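Local coordinates for protein aminodeoxyfutalosine deaminase (Deinococcus radiodurans, PDB 2IMR) that catalyses the zinc-dependent deamination of aminodeoxyfutalosine to futalosine in menaquinone biosynthesis, and acts more weakly on adenosine and related nucleosides, at residues Q54-V60 against G70-L75; T171-L177 against R207-H213; N363-V368 against W414-R418. All coordinates share one frame; numbering follows the deposited sequence.

Contact 1: Q54-V60 against G70-L75; sequences QSPGGVV and GHPDEL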
loop_
_atom_site.group_PDB
_atom_site.type_symbol
_atom_site.label_atom_id
_atom_site.label_comp_id
_atom_site.label_asym_id
_atom_site.label_seq_id
_atom_site.Cartn_x
_atom_site.Cartn_y
_atom_site.Cartn_z
ATOM N N GLN A 54 1.186 0.141 22.068
ATOM C CA GLN A 54 1.204 0.727 23.404
ATOM C C GLN A 54 2.137 1.935 23.484
ATOM O O GLN A 54 3.211 1.945 22.882
ATOM C CB GLN A 54 1.649 -0.344 24.403
ATOM C CG GLN A 54 1.211 -1.746 23.984
ATOM C CD GLN A 54 1.764 -2.843 24.870
ATOM O OE1 GLN A 54 1.769 -4.016 24.487
ATOM N NE2 GLN A 54 2.222 -2.474 26.063
ATOM N N SER A 55 1.735 2.948 24.243
ATOM C CA SER A 55 2.547 4.156 24.377
ATOM C C SER A 55 2.301 4.877 25.699
ATOM O O SER A 55 1.160 5.196 26.034
ATOM C CB SER A 55 2.252 5.105 23.210
ATOM O OG SER A 55 2.927 6.339 23.364
ATOM N N PRO A 56 3.372 5.143 26.471
ATOM C CA PRO A 56 4.770 4.806 26.173
ATOM C C PRO A 56 4.983 3.296 26.168
ATOM O O PRO A 56 4.086 2.539 26.538
ATOM C CB PRO A 56 5.541 5.493 27.299
ATOM C CG PRO A 56 4.655 6.653 27.662
ATOM C CD PRO A 56 3.295 6.005 27.661
ATOM N N GLY A 57 6.169 2.861 25.754
ATOM C CA GLY A 57 6.447 1.436 25.701
ATOM C C GLY A 57 7.806 1.044 26.251
ATOM O O GLY A 57 8.665 1.890 26.491
ATOM N N GLY A 58 7.993 -0.254 26.453
ATOM C CA GLY A 58 9.247 -0.750 26.981
ATOM C C GLY A 58 9.392 -2.239 26.759
ATOM O O GLY A 58 8.405 -2.955 26.569
ATOM N N VAL A 59 10.636 -2.706 26.768
ATOM C CA VAL A 59 10.933 -4.115 26.581
ATOM C C VAL A 59 12.083 -4.481 27.503
ATOM O O VAL A 59 13.125 -3.830 27.485
ATOM C CB VAL A 59 11.367 -4.418 25.134
ATOM C CG1 VAL A 59 11.656 -5.898 24.981
ATOM C CG2 VAL A 59 10.279 -3.987 24.158
ATOM N N VAL A 60 11.897 -5.501 28.330
ATOM C CA VAL A 60 12.984 -5.910 29.206
ATOM C C VAL A 60 13.684 -7.064 28.515
ATOM O O VAL A 60 13.059 -8.053 28.131
ATOM C CB VAL A 60 12.488 -6.356 30.597
ATOM C CG1 VAL A 60 13.667 -6.870 31.424
ATOM C CG2 VAL A 60 11.844 -5.184 31.310
ATOM N N GLY A 70 5.697 -4.475 27.419
ATOM C CA GLY A 70 4.449 -3.820 27.764
ATOM C C GLY A 70 4.705 -2.394 28.198
ATOM O O GLY A 70 5.615 -1.736 27.690
ATOM N N HIS A 71 3.904 -1.903 29.134
ATOM C CA HIS A 71 4.077 -0.545 29.621
ATOM C C HIS A 71 5.334 -0.496 30.480
ATOM O O HIS A 71 5.578 -1.398 31.284
ATOM C CB HIS A 71 2.868 -0.106 30.452
ATOM C CG HIS A 71 2.913 1.337 30.845
ATOM N ND1 HIS A 71 2.201 2.312 30.180
ATOM C CD2 HIS A 71 3.643 1.981 31.787
ATOM C CE1 HIS A 71 2.495 3.494 30.692
ATOM N NE2 HIS A 71 3.367 3.320 31.668
ATOM N N PRO A 72 6.145 0.566 30.325
ATOM C CA PRO A 72 7.393 0.762 31.069
ATOM C C PRO A 72 7.296 0.845 32.591
ATOM O O PRO A 72 8.139 0.283 33.294
ATOM C CB PRO A 72 7.971 2.038 30.451
ATOM C CG PRO A 72 6.755 2.781 30.007
ATOM C CD PRO A 72 5.924 1.683 29.388
ATOM N N ASP A 73 6.292 1.550 33.109
ATOM C CA ASP A 73 6.156 1.662 34.558
ATOM C C ASP A 73 5.946 0.284 35.163
ATOM O O ASP A 73 6.485 -0.028 36.225
ATOM C CB ASP A 73 4.999 2.593 34.931
ATOM C CG ASP A 73 5.276 4.039 34.561
ATOM O OD1 ASP A 73 5.050 4.412 33.388
ATOM O OD2 ASP A 73 5.734 4.801 35.441
ATOM N N GLU A 74 5.158 -0.544 34.488
ATOM C CA GLU A 74 4.933 -1.902 34.960
ATOM C C GLU A 74 6.299 -2.585 35.075
ATOM O O GLU A 74 6.571 -3.293 36.043
ATOM C CB GLU A 74 4.060 -2.678 33.968
ATOM C CG GLU A 74 2.576 -2.379 34.058
ATOM C CD GLU A 74 1.966 -2.852 35.369
ATOM O OE1 GLU A 74 1.946 -4.078 35.611
ATOM O OE2 GLU A 74 1.511 -1.999 36.160
ATOM N N LEU A 75 7.156 -2.345 34.084
ATOM C CA LEU A 75 8.485 -2.947 34.031
ATOM C C LEU A 75 9.468 -2.438 35.086
ATOM O O LEU A 75 10.190 -3.226 35.698
ATOM C CB LEU A 75 9.076 -2.754 32.625
ATOM C CG LEU A 75 8.191 -3.238 31.471
ATOM C CD1 LEU A 75 8.861 -2.962 30.132
ATOM C CD2 LEU A 75 7.921 -4.725 31.626
#
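Leu-75 sets its CD1 methyl against the glycine backbone of the strand, with Leu-75 CD1 3.5 Å from Gly-58 C. A side chain on Gly-58 would point at the same methyl and at the Pro-72 ring, so the bare glycine lets the first turn of helix 72-78 settle close on the strand. The same leucine slides past Val-60 in the opposite direction, with CD1 3.9 Å from Val-60 CG2. On Val-60 this branch is the one anti to the carbonyl carbon, while CG1 is anti to the backbone N (chi1 176°). Leu-40 of strand 38-43 touches both residues.

Toward the start of the strand the two prolines meet. Pro-56, which follows a cis peptide bond, brings CB to 4.0 Å from Pro-72 CG. Its CD also lies beside CE1 of the His-71 ring. His-71 holds the N-cap position of the helix, and its NE2 donates to Asp-73 OD1 at 2.6 Å. The bond lies close to the imidazole plane and reaches the carboxylate on its anti side. Gln-54 extends from CG onward and lays NE2 3.1 Å from Gly-70 CA.

The backbones join as an antiparallel, hydrogen-bonded pair of Gly-58 and Gly-70. Gly-70 N donates to Gly-58 O at 3.2 Å, while the return bond from Gly-58 N is weak. The pair lies at the open end of the hairpin of strands 57-62 and 65-70, where the chain leaves the small mixed sheet for helix 72-78. Leu-75, Val-60 and the prolines pack by apolar contact, and the hydrogen bonds across the contact come from the two glycine backbones.

Contact 2: T171-L177 against R207-H213; sequences TLYFEVL and RLGLSPH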
loop_
_atom_site.group_PDB
_atom_site.type_symbol
_atom_site.label_atom_id
_atom_site.label_comp_id
_atom_site.label_asym_id
_atom_site.label_seq_id
_atom_site.Cartn_x
_atom_site.Cartn_y
_atom_site.Cartn_z
ATOM N N THR A 171 2.605 -9.906 -1.328
ATOM C CA THR A 171 1.834 -10.148 -2.536
ATOM C C THR A 171 2.385 -9.378 -3.728
ATOM O O THR A 171 2.770 -8.217 -3.599
ATOM C CB THR A 171 0.367 -9.712 -2.350
ATOM O OG1 THR A 171 -0.201 -10.411 -1.235
ATOM C CG2 THR A 171 -0.444 -10.001 -3.608
ATOM N N LEU A 172 2.415 -10.033 -4.885
ATOM C CA LEU A 172 2.868 -9.408 -6.128
ATOM C C LEU A 172 1.627 -9.288 -7.008
ATOM O O LEU A 172 1.108 -10.298 -7.493
ATOM C CB LEU A 172 3.909 -10.287 -6.832
ATOM C CG LEU A 172 5.155 -10.632 -6.013
ATOM C CD1 LEU A 172 6.074 -11.526 -6.841
ATOM C CD2 LEU A 172 5.869 -9.351 -5.595
ATOM N N TYR A 173 1.152 -8.059 -7.193
ATOM C CA TYR A 173 -0.039 -7.783 -7.993
ATOM C C TYR A 173 0.304 -7.451 -9.448
ATOM O O TYR A 173 1.048 -6.501 -9.711
ATOM C CB TYR A 173 -0.799 -6.593 -7.400
ATOM C CG TYR A 173 -1.163 -6.708 -5.934
ATOM C CD1 TYR A 173 -2.412 -7.183 -5.535
ATOM C CD2 TYR A 173 -0.273 -6.279 -4.945
ATOM C CE1 TYR A 173 -2.771 -7.218 -4.190
ATOM C CE2 TYR A 173 -0.617 -6.310 -3.602
ATOM C CZ TYR A 173 -1.866 -6.775 -3.229
ATOM O OH TYR A 173 -2.209 -6.771 -1.898
ATOM N N PHE A 174 -0.258 -8.213 -10.383
ATOM C CA PHE A 174 -0.014 -7.985 -11.809
ATOM C C PHE A 174 -0.928 -6.851 -12.254
ATOM O O PHE A 174 -2.146 -6.955 -12.160
ATOM C CB PHE A 174 -0.311 -9.261 -12.610
ATOM C CG PHE A 174 0.076 -9.177 -14.064
ATOM C CD1 PHE A 174 1.313 -8.658 -14.442
ATOM C CD2 PHE A 174 -0.781 -9.653 -15.053
ATOM C CE1 PHE A 174 1.692 -8.615 -15.785
ATOM C CE2 PHE A 174 -0.414 -9.616 -16.402
ATOM C CZ PHE A 174 0.827 -9.096 -16.769
ATOM N N GLU A 175 -0.344 -5.764 -12.743
ATOM C CA GLU A 175 -1.148 -4.615 -13.147
ATOM C C GLU A 175 -1.771 -4.751 -14.531
ATOM O O GLU A 175 -1.115 -5.172 -15.476
ATOM C CB GLU A 175 -0.303 -3.341 -13.083
ATOM C CG GLU A 175 -1.126 -2.069 -13.017
ATOM C CD GLU A 175 -0.278 -0.848 -12.731
ATOM O OE1 GLU A 175 0.587 -0.514 -13.565
ATOM O OE2 GLU A 175 -0.475 -0.227 -11.670
ATOM N N VAL A 176 -3.050 -4.401 -14.633
ATOM C CA VAL A 176 -3.764 -4.460 -15.906
ATOM C C VAL A 176 -4.305 -3.071 -16.214
ATOM O O VAL A 176 -4.893 -2.422 -15.354
ATOM C CB VAL A 176 -4.926 -5.464 -15.855
ATOM C CG1 VAL A 176 -5.672 -5.466 -17.191
ATOM C CG2 VAL A 176 -4.387 -6.851 -15.546
ATOM N N LEU A 177 -4.108 -2.620 -17.447
ATOM C CA LEU A 177 -4.534 -1.284 -17.843
ATOM C C LEU A 177 -5.044 -1.230 -19.281
ATOM O O LEU A 177 -4.299 -1.484 -20.212
ATOM C CB LEU A 177 -3.345 -0.321 -17.680
ATOM C CG LEU A 177 -3.458 1.206 -17.800
ATOM C CD1 LEU A 177 -2.089 1.802 -17.479
ATOM C CD2 LEU A 177 -3.900 1.637 -19.194
ATOM N N ARG A 207 2.467 -14.562 -2.516
ATOM C CA ARG A 207 1.340 -14.895 -3.374
ATOM C C ARG A 207 1.106 -13.949 -4.545
ATOM O O ARG A 207 1.552 -12.798 -4.549
ATOM C CB ARG A 207 0.070 -14.969 -2.531
ATOM C CG ARG A 207 -0.259 -13.657 -1.872
ATOM C CD ARG A 207 -1.495 -13.739 -1.000
ATOM N NE ARG A 207 -1.843 -12.407 -0.519
ATOM C CZ ARG A 207 -2.866 -12.139 0.285
ATOM N NH1 ARG A 207 -3.658 -13.115 0.712
ATOM N NH2 ARG A 207 -3.097 -10.886 0.654
ATOM N N LEU A 208 0.386 -14.458 -5.536
ATOM C CA LEU A 208 0.062 -13.697 -6.736
ATOM C C LEU A 208 -1.221 -12.907 -6.525
ATOM O O LEU A 208 -2.169 -13.395 -5.904
ATOM C CB LEU A 208 -0.112 -14.646 -7.921
ATOM C CG LEU A 208 -0.542 -14.010 -9.243
ATOM C CD1 LEU A 208 0.566 -13.084 -9.750
ATOM C CD2 LEU A 208 -0.829 -15.106 -10.262
ATOM N N GLY A 209 -1.245 -11.683 -7.044
ATOM C CA GLY A 209 -2.417 -10.843 -6.911
ATOM C C GLY A 209 -2.756 -10.183 -8.233
ATOM O O GLY A 209 -2.093 -10.419 -9.240
ATOM N N LEU A 210 -3.785 -9.345 -8.228
ATOM C CA LEU A 210 -4.207 -8.671 -9.442
ATOM C C LEU A 210 -4.434 -7.199 -9.161
ATOM O O LEU A 210 -4.947 -6.826 -8.109
ATOM C CB LEU A 210 -5.491 -9.315 -9.958
ATOM C CG LEU A 210 -5.977 -8.999 -11.366
ATOM C CD1 LEU A 210 -4.887 -9.307 -12.396
ATOM C CD2 LEU A 210 -7.229 -9.841 -11.642
ATOM N N SER A 211 -4.052 -6.351 -10.103
ATOM C CA SER A 211 -4.241 -4.935 -9.886
ATOM C C SER A 211 -4.805 -4.139 -11.045
ATOM O O SER A 211 -4.063 -3.731 -11.939
ATOM C CB SER A 211 -2.929 -4.282 -9.452
ATOM O OG SER A 211 -3.104 -2.878 -9.332
ATOM N N PRO A 212 -6.133 -3.939 -11.064
ATOM C CA PRO A 212 -6.759 -3.152 -12.130
ATOM C C PRO A 212 -6.190 -1.759 -11.813
ATOM O O PRO A 212 -6.362 -1.267 -10.696
ATOM C CB PRO A 212 -8.250 -3.245 -11.804
ATOM C CG PRO A 212 -8.369 -4.564 -11.071
ATOM C CD PRO A 212 -7.148 -4.550 -10.185
ATOM N N HIS A 213 -5.512 -1.142 -12.777
ATOM C CA HIS A 213 -4.852 0.154 -12.573
ATOM C C HIS A 213 -5.641 1.222 -11.813
ATOM O O HIS A 213 -5.284 1.585 -10.688
ATOM C CB HIS A 213 -4.387 0.707 -13.927
ATOM C CG HIS A 213 -3.466 1.884 -13.823
ATOM N ND1 HIS A 213 -3.602 3.005 -14.615
ATOM C CD2 HIS A 213 -2.369 2.095 -13.057
ATOM C CE1 HIS A 213 -2.627 3.855 -14.344
ATOM N NE2 HIS A 213 -1.864 3.326 -13.403
#
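Thr-171 to Val-176 and Arg-207 to Pro-212 run as neighbouring parallel strands, their axes 3.9 Å apart at closest approach and turned by 33°. Each residue pairs in step with one across, Thr-171 with Arg-207 through Val-176 with Pro-212. Six backbone bonds join them, from Leu-172 N to Arg-207 O at the start to His-213 N to Val-176 O at the end.

At the start Arg-207 reaches over to Thr-171. Its chain is extended from CG to NE, and NE donates to Thr-171 OG1 at 2.7 Å in an almost straight bond (175°). The hydroxyl lies in the guanidinium plane and is also bonded to Val-395 O. With an alanine in place of the arginine, the Thr-171 hydroxyl would probably lose its NE donor and the flank of that threonine would be uncovered. The threonine CG2 sits over the centre of the Tyr-173 ring, beside Gly-209, where a side chain would collide with both.

The strands and helix 184-199 between them form a beta-alpha-beta unit of the amidohydrolase TIM barrel. Leu-172, Phe-174, Leu-210 and Pro-212 are on the face that meets the outer helices. There Val-176 CG2 touches Leu-210 CD1 at 4.0 Å.

The other face carries Glu-175 and Ser-211. Ser-211 OG is bonded to Gln-238 O. Glu-175 and His-213 are predicted to bind substrate, and the glutamate lies about 5 Å from the zinc ion, nearest atoms measured. Glu-175 OE2 comes to the edge of the His-213 ring, near its plane, 3.3 Å from His-213 CD2, with carboxylate and ring 72° apart. Leu-177 lays CD1 over one face of that imidazole, 3.8 Å from the centroid, while His-213 ND1 is bonded to Thr-217 OG1.

Contact 3: N363-V368 against W414-R418; sequences NVREEV and WELSR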
loop_
_atom_site.group_PDB
_atom_site.type_symbol
_atom_site.label_atom_id
_atom_site.label_comp_id
_atom_site.label_asym_id
_atom_site.label_seq_id
_atom_site.Cartn_x
_atom_site.Cartn_y
_atom_site.Cartn_z
ATOM N N ASN A 363 11.322 2.756 2.435
ATOM C CA ASN A 363 11.293 2.586 3.887
ATOM C C ASN A 363 10.036 3.156 4.544
ATOM O O ASN A 363 9.936 4.361 4.756
ATOM C CB ASN A 363 12.529 3.251 4.496
ATOM C CG ASN A 363 12.712 2.908 5.953
ATOM O OD1 ASN A 363 11.843 2.289 6.568
ATOM N ND2 ASN A 363 13.851 3.306 6.520
ATOM N N VAL A 364 9.094 2.284 4.892
ATOM C CA VAL A 364 7.841 2.711 5.521
ATOM C C VAL A 364 8.023 3.396 6.878
ATOM O O VAL A 364 7.142 4.128 7.327
ATOM C CB VAL A 364 6.859 1.513 5.672
ATOM C CG1 VAL A 364 5.676 1.893 6.564
ATOM C CG2 VAL A 364 6.343 1.112 4.304
ATOM N N ARG A 365 9.159 3.174 7.536
ATOM C CA ARG A 365 9.387 3.825 8.826
ATOM C C ARG A 365 9.315 5.335 8.617
ATOM O O ARG A 365 8.896 6.087 9.499
ATOM C CB ARG A 365 10.767 3.457 9.389
ATOM C CG ARG A 365 10.976 1.966 9.597
ATOM C CD ARG A 365 12.376 1.705 10.128
ATOM N NE ARG A 365 12.666 0.287 10.310
ATOM C CZ ARG A 365 12.770 -0.594 9.320
ATOM N NH1 ARG A 365 12.602 -0.213 8.061
ATOM N NH2 ARG A 365 13.063 -1.859 9.588
ATOM N N GLU A 366 9.729 5.772 7.438
ATOM C CA GLU A 366 9.723 7.183 7.104
ATOM C C GLU A 366 8.314 7.713 6.840
ATOM O O GLU A 366 8.049 8.903 7.019
ATOM C CB GLU A 366 10.657 7.419 5.912
ATOM C CG GLU A 366 12.132 7.335 6.339
ATOM C CD GLU A 366 13.109 7.148 5.192
ATOM O OE1 GLU A 366 12.752 7.421 4.032
ATOM O OE2 GLU A 366 14.255 6.734 5.463
ATOM N N GLU A 367 7.409 6.829 6.434
ATOM C CA GLU A 367 6.028 7.235 6.187
ATOM C C GLU A 367 5.337 7.428 7.527
ATOM O O GLU A 367 4.442 8.257 7.660
ATOM C CB GLU A 367 5.284 6.172 5.374
ATOM C CG GLU A 367 5.848 5.940 3.974
ATOM C CD GLU A 367 5.763 7.165 3.072
ATOM O OE1 GLU A 367 5.014 8.109 3.400
ATOM O OE2 GLU A 367 6.443 7.169 2.018
ATOM N N VAL A 368 5.754 6.650 8.523
ATOM C CA VAL A 368 5.180 6.759 9.858
ATOM C C VAL A 368 5.522 8.141 10.405
ATOM O O VAL A 368 4.669 8.837 10.952
ATOM C CB VAL A 368 5.743 5.663 10.800
ATOM C CG1 VAL A 368 5.355 5.954 12.253
ATOM C CG2 VAL A 368 5.200 4.301 10.382
ATOM N N TRP A 414 13.603 0.402 15.608
ATOM C CA TRP A 414 13.604 1.234 14.407
ATOM C C TRP A 414 14.673 2.322 14.307
ATOM O O TRP A 414 15.122 2.640 13.204
ATOM C CB TRP A 414 12.221 1.862 14.217
ATOM C CG TRP A 414 11.152 0.871 13.852
ATOM C CD1 TRP A 414 11.196 -0.487 14.008
ATOM C CD2 TRP A 414 9.859 1.168 13.306
ATOM N NE1 TRP A 414 10.014 -1.052 13.594
ATOM C CE2 TRP A 414 9.174 -0.060 13.159
ATOM C CE3 TRP A 414 9.213 2.353 12.929
ATOM C CZ2 TRP A 414 7.871 -0.137 12.650
ATOM C CZ3 TRP A 414 7.910 2.277 12.420
ATOM C CH2 TRP A 414 7.258 1.038 12.287
ATOM N N GLU A 415 15.090 2.888 15.437
ATOM C CA GLU A 415 16.098 3.947 15.404
ATOM C C GLU A 415 17.449 3.477 14.854
ATOM O O GLU A 415 18.308 4.301 14.528
ATOM C CB GLU A 415 16.314 4.539 16.803
ATOM C CG GLU A 415 17.089 3.626 17.740
ATOM C CD GLU A 415 17.637 4.343 18.958
ATOM O OE1 GLU A 415 17.886 5.565 18.881
ATOM O OE2 GLU A 415 17.845 3.674 19.990
ATOM N N LEU A 416 17.628 2.164 14.737
ATOM C CA LEU A 416 18.893 1.603 14.246
ATOM C C LEU A 416 18.825 1.097 12.804
ATOM O O LEU A 416 19.778 0.478 12.307
ATOM C CB LEU A 416 19.333 0.447 15.153
ATOM C CG LEU A 416 19.335 0.704 16.661
ATOM C CD1 LEU A 416 19.704 -0.579 17.401
ATOM C CD2 LEU A 416 20.314 1.811 16.996
ATOM N N SER A 417 17.710 1.368 12.136
ATOM C CA SER A 417 17.500 0.918 10.764
ATOM C C SER A 417 18.543 1.425 9.769
ATOM O O SER A 417 18.864 2.614 9.748
ATOM C CB SER A 417 16.108 1.335 10.289
ATOM O OG SER A 417 15.841 0.825 8.992
ATOM N N ARG A 418 19.062 0.506 8.953
ATOM C CA ARG A 418 20.055 0.823 7.918
ATOM C C ARG A 418 19.539 0.280 6.587
ATOM O O ARG A 418 19.020 -0.837 6.533
ATOM C CB ARG A 418 21.405 0.146 8.202
ATOM C CG ARG A 418 22.019 0.421 9.563
ATOM C CD ARG A 418 23.424 0.989 9.437
ATOM N NE ARG A 418 24.328 0.135 8.667
ATOM C CZ ARG A 418 25.601 0.436 8.423
ATOM N NH1 ARG A 418 26.113 1.564 8.892
ATOM N NH2 ARG A 418 26.363 -0.381 7.704
#
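The first turn of helix 365-374 faces the short 3-10 turn 414-416, and the closest pair of CA atoms, Arg-365 and Trp-414, is 7.5 Å apart. Side chains therefore make the contact.

Arg-365 runs across the indole of Trp-414. Its CG is anti to the carbonyl carbon (chi1 -59°) and the chain stays extended as far as NE, which carries it along one face of the ring. CG lies 4.1 Å from the centroid of the six-membered ring, a CH-pi contact. Farther out, CZ stands 5.0 Å from the centroid of the five-membered ring, nearly on its normal. This is a cation-pi contact, but the guanidinium is tilted 66° to the indole and does not stack flat on it. Val-368 approaches the same ring at its edge, with CG2 3.9 Å from Trp-414 CZ3.

Ser-417 lies over the guanidinium. Its OG is 3.4 Å from Arg-365 CZ and makes no hydrogen bond with NE. The edge of the guanidinium is taken by Asn-363, whose OD1 accepts from Arg-365 NH1 at 3.0 Å. The same oxygen accepts from Arg-365 N, the capping bond of the helix. The two donors reach it from opposite faces of the amide plane. Arg-365 NH2 is bonded to Leu-144 O, and Trp-414 NE1 to Ala-92 O.

Asn-363 and Leu-144 thus fix how the guanidinium is turned. No hydrogen bond or salt bridge crosses the contact. It joins helix 365-374 of the amidohydrolase fold to the C-terminal segment mainly through the indole, with the arginine charge probably adding to the attraction.

The three contacts follow one another along the chain without overlap. Contact 1 belongs to the small mixed sheet near the N-terminus, with its centre 30 Å from that of the chain. Contact 2 is a strand pair of the amidohydrolase barrel, close to the zinc site. Contacts 1 and 2 have centres 40 Å apart, on opposite sides of the chain's centre. Contact 3 lies between them, 21 Å from contact 1 and 26 Å from contact 2, centre to centre. It brings residues 414-418 back against helix 365-374. None of the three touches another. Only contact 2 reaches the annotated site; contact 1 in the small sheet and contact 3 at the C-terminal segment both lie away from it.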